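Local coordinates for alpha-ketoglutarate-dependent non-heme iron oxygenase EasH (PDB 5M0T), which is an iron(II)- and 2-oxoglutarate-dependent oxygenase that acts as an oxidase in the biosynthesis of the ergot alkaloid cycloclavine, at residues A[152-157]-A[226-231]; A[132-137]-A[202-207]; A[114-119]-A[236-241]. One frame throughout, in Å; residues are numbered along the deposited sequence.

Overall arrangement
All three contacts reach the main mixed sheet of a double-stranded beta-helix (cupin) domain. Contact 1 lies about 2 Å from the centre of the chain and pairs strands 152-158 and 222-231; contacts 2 and 3 bring loops against strands. Contact 2, its centre about 8 Å away, adds strand 201-205 on one side and carries two iron ligands; contact 3, about 10 Å away, adds strand 112-122 on the other. Contacts 2 and 3 do not touch, their nearest atoms being about 6 Å apart, but both touch the second subunit. The chain runs through 114-119, 132-137, 152-157, 202-207, 226-231 and 236-241, and the outermost two meet in contact 3. Iron binding thus sits on the contact 2 side.

Contact 1: A[152-157]-A[226-231]; sequences MLNFLT and PLIMQS. With AKG (2-oxoglutaric acid), chain D.
Asn-154 and Ile-228 face each other across two antiparallel strands, side chain leaning over side chain on the face of the sheet that looks into the active site. The asparagine has CG anti to its own N (chi1 -165°), which swings the amide toward the partner strand: ND2 comes 3.6 Å from Ile-228 CG1, and OD1 lies 3.6 Å from Pro-226 CA. The amide thus rests against the CG1-CD1 arm of Ile-228, while ND2 keeps a weak hydrogen bond to Glu-134, an iron ligand. Asparagine suits this place because its short amide offers an N-H donor to that carboxylate while the rest of the group packs on Ile-228 and Pro-226.

At one end of the same face, Met-152 and Gln-230 run side by side and point the same way. The methionine chain is extended beyond CG, and its CE stops 3.2 Å from Gln-230 OE1; the glutamine amide has its stronger tie through NE2 to Thr-235 O. At the other end Leu-156 CG packs 4.0 Å from Pro-226 CA, and its CD1 reaches 3.6 Å from C5 of 2-oxoglutarate, a branched aliphatic wall for the cosubstrate.

The reverse face is hydrophobic. Phe-155 presents a ring edge to the carbonyl oxygen of Leu-227, and its CE1 lies 4.2 Å from Met-229 CG. Four backbone bonds clamp Leu-153 to Met-229 and Phe-155 to Leu-227. The Phe-155 N to Leu-227 O bond is fairly straight at 162°, whereas the return bond from Leu-227 N bends to 136°. This is an antiparallel strand pair of the double-stranded beta-helix core, one face turned through Asn-154 and Leu-156 to the iron and 2-oxoglutarate, the other packed on helix 95-105.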
loop_
_atom_site.group_PDB
_atom_site.type_symbol
_atom_site.label_atom_id
_atom_site.label_comp_id
_atom_site.label_asym_id
_atom_site.label_seq_id
_atom_site.Cartn_x
_atom_site.Cartn_y
_atom_site.Cartn_z
ATOM N N MET A 152 -4.855 -5.057 -9.990
ATOM C CA MET A 152 -3.823 -4.674 -10.935
ATOM C C MET A 152 -4.344 -4.637 -12.359
ATOM O O MET A 152 -5.266 -5.370 -12.716
ATOM C CB MET A 152 -2.680 -5.670 -10.870
ATOM C CG MET A 152 -2.001 -5.740 -9.527
ATOM S SD MET A 152 -0.720 -6.990 -9.536
ATOM C CE MET A 152 0.253 -6.506 -8.114
ATOM N N LEU A 153 -3.728 -3.778 -13.155
ATOM C CA LEU A 153 -3.991 -3.682 -14.581
ATOM C C LEU A 153 -2.647 -3.498 -15.277
ATOM O O LEU A 153 -1.976 -2.495 -15.032
ATOM C CB LEU A 153 -4.894 -2.480 -14.886
ATOM C CG LEU A 153 -5.396 -2.351 -16.325
ATOM C CD1 LEU A 153 -5.961 -3.667 -16.866
ATOM C CD2 LEU A 153 -6.438 -1.239 -16.396
ATOM N N ASN A 154 -2.279 -4.452 -16.140
ATOM C CA ASN A 154 -0.990 -4.443 -16.848
ATOM C C ASN A 154 -1.126 -4.009 -18.302
ATOM O O ASN A 154 -1.728 -4.707 -19.104
ATOM C CB ASN A 154 -0.343 -5.834 -16.805
ATOM C CG ASN A 154 1.130 -5.813 -17.199
ATOM O OD1 ASN A 154 1.582 -4.968 -17.986
ATOM N ND2 ASN A 154 1.893 -6.743 -16.637
ATOM N N PHE A 155 -0.536 -2.866 -18.637
ATOM C CA PHE A 155 -0.430 -2.415 -20.021
ATOM C C PHE A 155 0.931 -2.863 -20.498
ATOM O O PHE A 155 1.918 -2.220 -20.181
ATOM C CB PHE A 155 -0.514 -0.889 -20.116
ATOM C CG PHE A 155 -1.832 -0.311 -19.667
ATOM C CD1 PHE A 155 -2.107 -0.148 -18.317
ATOM C CD2 PHE A 155 -2.766 0.142 -20.599
ATOM C CE1 PHE A 155 -3.307 0.406 -17.900
ATOM C CE2 PHE A 155 -3.973 0.695 -20.188
ATOM C CZ PHE A 155 -4.242 0.832 -18.842
ATOM N N LEU A 156 0.999 -3.965 -21.242
ATOM C CA LEU A 156 2.282 -4.523 -21.659
ATOM C C LEU A 156 2.540 -4.202 -23.120
ATOM O O LEU A 156 1.990 -4.841 -24.015
ATOM C CB LEU A 156 2.343 -6.030 -21.386
ATOM C CG LEU A 156 3.778 -6.620 -21.352
ATOM C CD1 LEU A 156 3.826 -7.973 -20.643
ATOM C CD2 LEU A 156 4.394 -6.752 -22.741
ATOM N N THR A 157 3.402 -3.226 -23.359
ATOM C CA THR A 157 3.625 -2.715 -24.695
ATOM C C THR A 157 4.807 -3.420 -25.361
ATOM O O THR A 157 5.861 -3.596 -24.752
ATOM C CB THR A 157 3.891 -1.197 -24.644
ATOM O OG1 THR A 157 2.851 -0.555 -23.904
ATOM C CG2 THR A 157 3.985 -0.615 -26.035
ATOM N N PRO A 226 6.091 -3.859 -19.605
ATOM C CA PRO A 226 4.981 -3.934 -18.660
ATOM C C PRO A 226 4.840 -2.655 -17.860
ATOM O O PRO A 226 5.818 -2.147 -17.340
ATOM C CB PRO A 226 5.378 -5.087 -17.723
ATOM C CG PRO A 226 6.857 -5.214 -17.892
ATOM C CD PRO A 226 7.060 -4.942 -19.352
ATOM N N LEU A 227 3.623 -2.143 -17.774
ATOM C CA LEU A 227 3.324 -0.995 -16.958
ATOM C C LEU A 227 2.098 -1.382 -16.153
ATOM O O LEU A 227 1.002 -1.550 -16.711
ATOM C CB LEU A 227 3.081 0.219 -17.867
ATOM C CG LEU A 227 2.863 1.602 -17.263
ATOM C CD1 LEU A 227 2.855 2.618 -18.401
ATOM C CD2 LEU A 227 1.560 1.692 -16.471
ATOM N N ILE A 228 2.276 -1.536 -14.842
ATOM C CA ILE A 228 1.219 -2.088 -14.000
ATOM C C ILE A 228 0.651 -1.021 -13.074
ATOM O O ILE A 228 1.361 -0.476 -12.223
ATOM C CB ILE A 228 1.704 -3.319 -13.215
ATOM C CG1 ILE A 228 2.508 -4.250 -14.135
ATOM C CG2 ILE A 228 0.525 -4.052 -12.608
ATOM C CD1 ILE A 228 3.056 -5.498 -13.464
ATOM N N MET A 229 -0.635 -0.721 -13.263
ATOM C CA MET A 229 -1.385 0.154 -12.353
ATOM C C MET A 229 -2.093 -0.703 -11.323
ATOM O O MET A 229 -2.468 -1.842 -11.590
ATOM C CB MET A 229 -2.411 1.000 -13.116
ATOM C CG MET A 229 -1.813 1.804 -14.253
ATOM S SD MET A 229 -0.476 2.892 -13.752
ATOM C CE MET A 229 -1.338 4.050 -12.698
ATOM N N GLN A 230 -2.308 -0.117 -10.155
ATOM C CA GLN A 230 -2.815 -0.842 -9.009
ATOM C C GLN A 230 -3.762 -0.005 -8.164
ATOM O O GLN A 230 -3.600 1.203 -8.053
ATOM C CB GLN A 230 -1.608 -1.284 -8.189
ATOM C CG GLN A 230 -1.866 -1.896 -6.829
ATOM C CD GLN A 230 -0.607 -2.575 -6.311
ATOM O OE1 GLN A 230 -0.119 -3.532 -6.905
ATOM N NE2 GLN A 230 -0.053 -2.045 -5.242
ATOM N N SER A 231 -4.741 -0.677 -7.579
ATOM C CA SER A 231 -5.610 -0.112 -6.539
ATOM C C SER A 231 -4.802 0.582 -5.426
ATOM O O SER A 231 -3.882 -0.013 -4.854
ATOM C CB SER A 231 -6.480 -1.241 -5.938
ATOM O OG SER A 231 -7.126 -0.828 -4.756
HETATM C C1 AKG D . 5.773 -10.721 -15.239
HETATM O O1 AKG D . 4.987 -10.673 -14.294
HETATM O O2 AKG D . 7.077 -10.628 -15.122
HETATM C C2 AKG D . 5.321 -10.888 -16.697
HETATM O O5 AKG D . 4.231 -11.388 -16.901
HETATM C C3 AKG D . 6.188 -10.419 -17.837
HETATM C C4 AKG D . 5.628 -10.807 -19.196
HETATM C C5 AKG D . 6.479 -10.385 -20.362
HETATM O O3 AKG D . 7.465 -9.560 -20.098
HETATM O O4 AKG D . 6.248 -10.785 -21.480
#

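Contact 2: A[132-137]-A[202-207]; sequences HREHDG and VLFTGK. With FE2 (Fe (II) ion), chain C; AKG (2-oxoglutaric acid), chain D.
A loop-to-strand-end contact beside the iron centre of the double-stranded beta-helix joins the short 3-10 turn at Glu-134 to the end of strand 201-205, which the chain leaves in an ST turn, Thr-205 OG1 accepting from Lys-207 N. The segment 132-137 carries the His-X-Glu form of the HX(D/E)...H facial triad, completed by His-210. The iron is held by His-132 NE2 at 1.9 Å and Glu-134 OE1 at 2.0 Å, while 2-oxoglutarate chelates it through O1 and O5. The other carboxylate oxygen, Glu-134 OE2, lies in the ring plane at the edge of Phe-204, 4.0 Å from CE1, and also takes the weak bond from Asn-154 ND2.

The turn is fastened by the backbone: His-135 N donates to Gly-206 O at 2.9 Å, in the carbonyl plane and on a lone pair. Gly-206 O also lies 3.3 Å from His-135 CB. Glycine fits here for a separate reason, since a CB on Gly-206 would sit very close to His-135 CB. A water bridges Glu-134 N and Thr-205 O, satisfying two buried polar atoms next to the iron ligand. Arg-133 runs extended from CG to NE, and its guanidinium also makes a cation-pi contact with Phe-181. Its NE donates to Lys-207 O at 2.8 Å, with the oxygen close to the guanidinium plane but the donor 45° above the carbonyl plane.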
loop_
_atom_site.group_PDB
_atom_site.type_symbol
_atom_site.label_atom_id
_atom_site.label_comp_id
_atom_site.label_asym_id
_atom_site.label_seq_id
_atom_site.Cartn_x
_atom_site.Cartn_y
_atom_site.Cartn_z
ATOM N N HIS A 132 1.160 -17.374 -14.710
ATOM C CA HIS A 132 0.878 -16.870 -13.370
ATOM C C HIS A 132 -0.142 -15.719 -13.457
ATOM O O HIS A 132 -0.356 -15.154 -14.528
ATOM C CB HIS A 132 2.192 -16.373 -12.721
ATOM C CG HIS A 132 2.861 -15.256 -13.478
ATOM N ND1 HIS A 132 3.734 -15.477 -14.521
ATOM C CD2 HIS A 132 2.749 -13.907 -13.368
ATOM C CE1 HIS A 132 4.144 -14.315 -15.006
ATOM N NE2 HIS A 132 3.539 -13.343 -14.346
ATOM N N ARG A 133 -0.751 -15.380 -12.328
ATOM C CA ARG A 133 -1.620 -14.211 -12.224
ATOM C C ARG A 133 -0.844 -13.138 -11.497
ATOM O O ARG A 133 -0.179 -13.420 -10.490
ATOM C CB ARG A 133 -2.896 -14.553 -11.457
ATOM C CG ARG A 133 -3.791 -15.509 -12.221
ATOM C CD ARG A 133 -5.133 -15.686 -11.549
ATOM N NE ARG A 133 -6.007 -16.501 -12.380
ATOM C CZ ARG A 133 -6.025 -17.834 -12.404
ATOM N NH1 ARG A 133 -5.195 -18.559 -11.635
ATOM N NH2 ARG A 133 -6.882 -18.453 -13.221
ATOM N N GLU A 134 -0.925 -11.912 -12.001
ATOM C CA GLU A 134 -0.115 -10.824 -11.466
ATOM C C GLU A 134 -0.536 -10.449 -10.034
ATOM O O GLU A 134 0.313 -10.014 -9.254
ATOM C CB GLU A 134 -0.126 -9.603 -12.400
ATOM C CG GLU A 134 1.259 -8.957 -12.574
ATOM C CD GLU A 134 2.156 -9.648 -13.612
ATOM O OE1 GLU A 134 2.709 -10.739 -13.347
ATOM O OE2 GLU A 134 2.329 -9.088 -14.722
ATOM N N HIS A 135 -1.807 -10.667 -9.670
ATOM C CA HIS A 135 -2.286 -10.341 -8.316
ATOM C C HIS A 135 -1.730 -11.234 -7.200
ATOM O O HIS A 135 -1.934 -10.950 -6.025
ATOM C CB HIS A 135 -3.830 -10.220 -8.272
ATOM C CG HIS A 135 -4.580 -11.504 -8.081
ATOM N ND1 HIS A 135 -5.942 -11.522 -7.860
ATOM C CD2 HIS A 135 -4.181 -12.801 -8.036
ATOM C CE1 HIS A 135 -6.340 -12.770 -7.688
ATOM N NE2 HIS A 135 -5.292 -13.562 -7.794
ATOM N N ASP A 136 -1.025 -12.309 -7.554
ATOM C CA ASP A 136 -0.380 -13.154 -6.538
ATOM C C ASP A 136 0.825 -12.491 -5.856
ATOM O O ASP A 136 1.363 -13.037 -4.922
ATOM C CB ASP A 136 -0.042 -14.539 -7.114
ATOM C CG ASP A 136 -1.286 -15.391 -7.372
ATOM O OD1 ASP A 136 -2.179 -15.436 -6.499
ATOM O OD2 ASP A 136 -1.372 -16.044 -8.428
ATOM N N GLY A 137 1.223 -11.299 -6.312
ATOM C CA GLY A 137 2.131 -10.443 -5.557
ATOM C C GLY A 137 1.536 -9.832 -4.287
ATOM O O GLY A 137 2.281 -9.313 -3.459
ATOM N N VAL A 202 -0.518 -5.483 -25.047
ATOM C CA VAL A 202 -1.465 -6.472 -24.554
ATOM C C VAL A 202 -1.881 -6.009 -23.147
ATOM O O VAL A 202 -1.032 -5.726 -22.300
ATOM C CB VAL A 202 -0.950 -7.934 -24.652
ATOM C CG1 VAL A 202 0.233 -8.227 -23.727
ATOM C CG2 VAL A 202 -2.082 -8.908 -24.347
ATOM N N LEU A 203 -3.195 -5.887 -22.940
ATOM C CA LEU A 203 -3.776 -5.367 -21.702
ATOM C C LEU A 203 -4.450 -6.507 -20.940
ATOM O O LEU A 203 -5.333 -7.153 -21.495
ATOM C CB LEU A 203 -4.831 -4.306 -22.028
ATOM C CG LEU A 203 -5.424 -3.591 -20.820
ATOM C CD1 LEU A 203 -4.397 -2.657 -20.206
ATOM C CD2 LEU A 203 -6.704 -2.850 -21.180
ATOM N N PHE A 204 -4.046 -6.750 -19.688
ATOM C CA PHE A 204 -4.676 -7.784 -18.859
ATOM C C PHE A 204 -4.760 -7.392 -17.385
ATOM O O PHE A 204 -3.938 -6.630 -16.888
ATOM C CB PHE A 204 -4.001 -9.144 -19.042
ATOM C CG PHE A 204 -2.509 -9.137 -18.841
ATOM C CD1 PHE A 204 -1.961 -9.355 -17.579
ATOM C CD2 PHE A 204 -1.647 -8.936 -19.912
ATOM C CE1 PHE A 204 -0.583 -9.354 -17.392
ATOM C CE2 PHE A 204 -0.259 -8.939 -19.727
ATOM C CZ PHE A 204 0.271 -9.155 -18.473
ATOM N N THR A 205 -5.791 -7.891 -16.702
ATOM C CA THR A 205 -5.938 -7.674 -15.275
ATOM C C THR A 205 -5.003 -8.597 -14.510
ATOM O O THR A 205 -4.471 -9.547 -15.071
ATOM C CB THR A 205 -7.356 -7.990 -14.773
ATOM O OG1 THR A 205 -7.575 -9.412 -14.791
ATOM C CG2 THR A 205 -8.437 -7.216 -15.613
ATOM N N GLY A 206 -4.867 -8.349 -13.213
ATOM C CA GLY A 206 -4.077 -9.192 -12.332
ATOM C C GLY A 206 -4.678 -10.564 -12.079
ATOM O O GLY A 206 -4.084 -11.345 -11.352
ATOM N N LYS A 207 -5.854 -10.848 -12.650
ATOM C CA LYS A 207 -6.538 -12.111 -12.481
ATOM C C LYS A 207 -6.388 -13.038 -13.664
ATOM O O LYS A 207 -6.847 -14.151 -13.607
ATOM C CB LYS A 207 -8.015 -11.846 -12.210
ATOM C CG LYS A 207 -8.217 -11.086 -10.922
ATOM C CD LYS A 207 -9.671 -10.747 -10.695
ATOM C CE LYS A 207 -10.350 -11.674 -9.754
ATOM N NZ LYS A 207 -11.642 -11.091 -9.315
HETATM FE FE FE2 C . 3.336 -11.566 -15.082
HETATM C C1 AKG D . 5.773 -10.721 -15.239
HETATM O O1 AKG D . 4.987 -10.673 -14.294
HETATM O O2 AKG D . 7.077 -10.628 -15.122
HETATM C C2 AKG D . 5.321 -10.888 -16.697
HETATM O O5 AKG D . 4.231 -11.388 -16.901
HETATM C C3 AKG D . 6.188 -10.419 -17.837
HETATM C C4 AKG D . 5.628 -10.807 -19.196
HETATM C C5 AKG D . 6.479 -10.385 -20.362
HETATM O O3 AKG D . 7.465 -9.560 -20.098
HETATM O O4 AKG D . 6.248 -10.785 -21.480
HETATM O O HOH W 1 -2.403 -11.435 -14.290
#

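Contact 3: A[114-119]-A[236-241]; sequences LTTSSV and PVEASV
Glu-238 and the bulged strand around Thr-115, Thr-116 and Ser-117 form the tight half of this contact. The backbone N of Glu-238 donates to Thr-115 O at 2.8 Å, almost in line with the carbonyl, and Val-237 N donates to Thr-115 OG1 in a straight bond of 165°. A chi1 of -180° turns the Thr-115 hydroxyl opposite its backbone nitrogen and out to the incoming chain; a weak bond ties the same oxygen to Gln-230.

The glutamate chain, extended beyond CG, carries its carboxylate along the strand to Thr-116 CA and crosses the Thr-116 side chain at about a right angle. Its OE2 accepts from Thr-116 OG1 and from Ser-117 N, each at 2.9 Å, both donors coming from the same face well above the carboxylate plane. Two bonds from within the contact thus grip one oxygen, with a weak third from Ser-79 N. A glutamate suits the place because its reach lets a single side chain serve a strand hydroxyl and a strand amide. A water donates to both Glu-238 OE1, at 2.6 Å, and Ser-117 O, supplying the hydrogens that two facing acceptors cannot give each other.

The other side is looser. Partly exposed Val-237 meets Thr-116 through carbons 4.1 Å apart, CB to CB, and Leu-276 of the second subunit packs on both. Pro-236, Val-237 and Ala-239 also take part in backbone hydrogen bonds with that subunit. Thr-115 and Thr-116 both face Ile-228 of the neighbouring strand, a classic beta bulge, against which the irregular segment 236-241 packs at the dimer interface.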
loop_
_atom_site.group_PDB
_atom_site.type_symbol
_atom_site.label_atom_id
_atom_site.label_comp_id
_atom_site.label_asym_id
_atom_site.label_seq_id
_atom_site.Cartn_x
_atom_site.Cartn_y
_atom_site.Cartn_z
ATOM N N LEU A 114 0.694 3.762 -9.801
ATOM C CA LEU A 114 1.675 2.844 -10.363
ATOM C C LEU A 114 2.219 1.931 -9.270
ATOM O O LEU A 114 2.584 2.402 -8.203
ATOM C CB LEU A 114 2.822 3.633 -11.002
ATOM C CG LEU A 114 3.925 2.830 -11.701
ATOM C CD1 LEU A 114 3.425 2.211 -12.998
ATOM C CD2 LEU A 114 5.128 3.729 -11.954
ATOM N N THR A 115 2.240 0.631 -9.525
ATOM C CA THR A 115 2.917 -0.305 -8.623
ATOM C C THR A 115 4.321 -0.652 -9.164
ATOM O O THR A 115 5.308 -0.598 -8.417
ATOM C CB THR A 115 2.074 -1.542 -8.261
ATOM O OG1 THR A 115 2.824 -2.379 -7.375
ATOM C CG2 THR A 115 1.662 -2.364 -9.468
ATOM N N THR A 116 4.416 -0.955 -10.456
ATOM C CA THR A 116 5.695 -1.269 -11.081
ATOM C C THR A 116 5.634 -1.089 -12.584
ATOM O O THR A 116 4.602 -1.290 -13.199
ATOM C CB THR A 116 6.200 -2.712 -10.731
ATOM O OG1 THR A 116 7.438 -2.997 -11.410
ATOM C CG2 THR A 116 5.176 -3.784 -11.093
ATOM N N SER A 117 6.750 -0.699 -13.168
ATOM C CA SER A 117 6.900 -0.689 -14.605
ATOM C C SER A 117 8.326 -1.069 -14.927
ATOM O O SER A 117 9.255 -0.638 -14.236
ATOM C CB SER A 117 6.586 0.703 -15.181
ATOM O OG SER A 117 6.412 0.621 -16.583
ATOM N N SER A 118 8.494 -1.873 -15.971
ATOM C CA SER A 118 9.801 -2.370 -16.357
ATOM C C SER A 118 9.914 -2.430 -17.851
ATOM O O SER A 118 8.915 -2.497 -18.550
ATOM C CB SER A 118 10.048 -3.786 -15.789
ATOM O OG SER A 118 9.670 -3.872 -14.415
ATOM N N VAL A 119 11.144 -2.390 -18.334
ATOM C CA VAL A 119 11.464 -2.866 -19.666
ATOM C C VAL A 119 12.048 -4.262 -19.475
ATOM O O VAL A 119 12.984 -4.427 -18.690
ATOM C CB VAL A 119 12.464 -1.930 -20.352
ATOM C CG1 VAL A 119 12.826 -2.433 -21.743
ATOM C CG2 VAL A 119 11.873 -0.518 -20.389
ATOM N N PRO A 236 2.638 -0.060 -3.378
ATOM C CA PRO A 236 3.380 -0.261 -4.616
ATOM C C PRO A 236 4.632 -1.151 -4.489
ATOM O O PRO A 236 5.329 -1.118 -3.469
ATOM C CB PRO A 236 3.807 1.162 -4.994
ATOM C CG PRO A 236 2.787 2.044 -4.374
ATOM C CD PRO A 236 2.447 1.371 -3.080
ATOM N N VAL A 237 4.920 -1.917 -5.531
ATOM C CA VAL A 237 6.164 -2.675 -5.600
ATOM C C VAL A 237 7.384 -1.734 -5.668
ATOM O O VAL A 237 8.420 -2.024 -5.059
ATOM C CB VAL A 237 6.145 -3.667 -6.779
ATOM C CG1 VAL A 237 7.520 -4.274 -7.012
ATOM C CG2 VAL A 237 5.123 -4.766 -6.520
ATOM N N GLU A 238 7.247 -0.616 -6.386
ATOM C CA GLU A 238 8.314 0.379 -6.523
ATOM C C GLU A 238 8.116 1.558 -5.588
ATOM O O GLU A 238 7.058 2.186 -5.605
ATOM C CB GLU A 238 8.373 0.881 -7.952
ATOM C CG GLU A 238 8.849 -0.182 -8.933
ATOM C CD GLU A 238 8.772 0.271 -10.372
ATOM O OE1 GLU A 238 8.502 1.476 -10.628
ATOM O OE2 GLU A 238 8.961 -0.591 -11.262
ATOM N N ALA A 239 9.140 1.856 -4.789
ATOM C CA ALA A 239 9.065 2.886 -3.755
ATOM C C ALA A 239 9.168 4.284 -4.335
ATOM O O ALA A 239 10.050 4.566 -5.130
ATOM C CB ALA A 239 10.158 2.685 -2.712
ATOM N N SER A 240 8.263 5.154 -3.912
ATOM C CA SER A 240 8.243 6.547 -4.363
ATOM C C SER A 240 9.320 7.407 -3.692
ATOM O O SER A 240 9.691 8.450 -4.231
ATOM C CB SER A 240 6.859 7.152 -4.135
ATOM O OG SER A 240 6.505 7.100 -2.770
ATOM N N VAL A 241 9.837 6.965 -2.540
ATOM C CA VAL A 241 10.980 7.637 -1.895
ATOM C C VAL A 241 12.295 7.571 -2.685
ATOM O O VAL A 241 13.216 8.287 -2.344
ATOM C CB VAL A 241 11.281 7.114 -0.468
ATOM C CG1 VAL A 241 10.087 7.312 0.445
ATOM C CG2 VAL A 241 11.739 5.656 -0.482
HETATM O O HOH W 2 8.851 1.960 -13.142
#